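Local coordinates for spore coat polysaccharide biosynthesis protein spsE (Bacillus subtilis, PDB 1VLI) that probably acts as an N-acylneuraminate-9-phosphate synthase in spore coat polysaccharide biosynthesis, at residues P201-L206 / T304-E309. Numbering follows the deposited sequence.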
# COMPACT_ATOMS: atom_id res chain seq x y z
N PRO A 201 -15.35 -6.36 12.42
CA PRO A 201 -16.33 -5.57 11.65
C PRO A 201 -16.61 -4.13 12.15
O PRO A 201 -16.78 -3.23 11.32
CB PRO A 201 -17.62 -6.41 11.77
CG PRO A 201 -17.15 -7.79 11.95
CD PRO A 201 -15.83 -7.73 12.67
N GLU A 202 -16.68 -3.93 13.48
CA GLU A 202 -16.98 -2.62 14.11
C GLU A 202 -15.98 -1.55 13.70
O GLU A 202 -16.28 -0.35 13.79
CB GLU A 202 -16.96 -2.70 15.64
CG GLU A 202 -17.57 -3.95 16.25
CD GLU A 202 -16.60 -5.13 16.30
OE1 GLU A 202 -15.52 -4.98 16.90
OE2 GLU A 202 -16.94 -6.20 15.76
N TYR A 203 -14.80 -2.00 13.27
CA TYR A 203 -13.71 -1.09 12.93
C TYR A 203 -13.59 -0.75 11.44
O TYR A 203 -12.66 -0.04 11.04
CB TYR A 203 -12.37 -1.62 13.48
CG TYR A 203 -12.33 -1.65 14.99
CD1 TYR A 203 -12.22 -0.46 15.74
CD2 TYR A 203 -12.44 -2.86 15.68
CE1 TYR A 203 -12.20 -0.49 17.13
CE2 TYR A 203 -12.41 -2.90 17.07
CZ TYR A 203 -12.29 -1.72 17.79
OH TYR A 203 -12.26 -1.78 19.16
N SER A 204 -14.54 -1.22 10.64
CA SER A 204 -14.53 -0.98 9.20
C SER A 204 -14.60 0.50 8.81
O SER A 204 -13.94 0.91 7.85
CB SER A 204 -15.70 -1.71 8.54
OG SER A 204 -15.67 -3.07 8.90
N ASN A 205 -15.40 1.27 9.55
CA ASN A 205 -15.75 2.64 9.21
C ASN A 205 -15.97 2.86 7.72
O ASN A 205 -15.34 3.73 7.12
CB ASN A 205 -14.70 3.62 9.75
CG ASN A 205 -14.70 3.68 11.27
OD1 ASN A 205 -15.68 4.15 11.92
ND2 ASN A 205 -13.60 3.23 11.86
N LEU A 206 -16.88 2.10 7.12
CA LEU A 206 -17.16 2.21 5.68
C LEU A 206 -17.74 3.55 5.19
O LEU A 206 -17.66 3.86 4.00
CB LEU A 206 -18.03 1.04 5.22
CG LEU A 206 -17.53 -0.39 5.39
CD1 LEU A 206 -18.34 -1.34 4.52
CD2 LEU A 206 -16.06 -0.48 5.01
N THR A 304 -7.93 4.27 14.15
CA THR A 304 -8.92 3.60 15.03
C THR A 304 -8.41 3.38 16.47
O THR A 304 -7.22 3.58 16.75
CB THR A 304 -9.47 2.26 14.41
OG1 THR A 304 -8.38 1.39 14.08
CG2 THR A 304 -10.19 2.50 13.07
N ALA A 305 -9.33 2.99 17.36
CA ALA A 305 -8.98 2.58 18.73
C ALA A 305 -7.96 1.43 18.78
O ALA A 305 -7.11 1.40 19.67
CB ALA A 305 -10.24 2.25 19.54
N ILE A 306 -8.03 0.49 17.80
CA ILE A 306 -7.10 -0.67 17.68
C ILE A 306 -5.83 -0.43 16.83
O ILE A 306 -4.94 -1.30 16.75
CB ILE A 306 -7.84 -1.97 17.20
CG1 ILE A 306 -8.53 -1.74 15.85
CG2 ILE A 306 -8.78 -2.51 18.28
CD1 ILE A 306 -8.86 -3.00 15.09
N GLU A 307 -5.75 0.73 16.17
CA GLU A 307 -4.51 1.18 15.51
C GLU A 307 -3.74 2.17 16.42
O GLU A 307 -2.57 1.94 16.75
CB GLU A 307 -4.80 1.78 14.12
CG GLU A 307 -5.27 0.77 13.06
CD GLU A 307 -6.05 1.42 11.90
OE1 GLU A 307 -6.95 2.25 12.15
OE2 GLU A 307 -5.78 1.08 10.74
N GLY A 308 -4.40 3.26 16.83
CA GLY A 308 -3.87 4.18 17.85
C GLY A 308 -2.70 5.07 17.45
O GLY A 308 -1.55 4.79 17.82
N GLU A 309 -3.00 6.17 16.74
CA GLU A 309 -2.03 7.18 16.23
C GLU A 309 -0.72 6.62 15.62
O GLU A 309 0.40 6.98 16.04
CB GLU A 309 -1.77 8.30 17.25
CG GLU A 309 -1.02 7.87 18.50
CD GLU A 309 -0.92 8.98 19.52
OE1 GLU A 309 -1.97 9.60 19.83
OE2 GLU A 309 0.20 9.22 20.03
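Ile306 lays its longer branch over one face of the Tyr203 ring, with Ile306 CG1 3.8 Å from the ring centroid and only 8° off the normal, a CH-pi contact. Its chi1 of 58° turns both CG1 and CG2 toward the ring, and the extended chi2 (160°) carries Ile306 CD1 on to 3.6 Å from Tyr203 CD2, while Ile306 CG2 reaches the phenol end, 3.6 Å from Tyr203 CZ. Thr304 CB and Ala305 CB approach the ring obliquely, the latter 4.1 Å from Tyr203 CE1. Beside them, Thr304 CG2 packs 3.7 Å from Asn205 ND2, the amide being held through OD1 by the backbone N of Ser298. Alongside the backbone bond from Gly308 N to Thr304 O, Glu307 OE1 accepts from Thr304 N through its anti lone pair and from Thr304 OG1, 2.6 Å away, from above the carboxylate plane. With an alanine in place of Tyr203, Ile306 would probably lose the ring face under CG1 and CD1, opening a gap next to Thr304 and Ala305. Segment 201-206 links strand 188-193 to helix 208-215 of the TIM barrel; 304-309 lies between helices 293-296 and 310-313. Within this pair the contact rests on apolar and CH-pi packing, without a hydrogen bond between the segments.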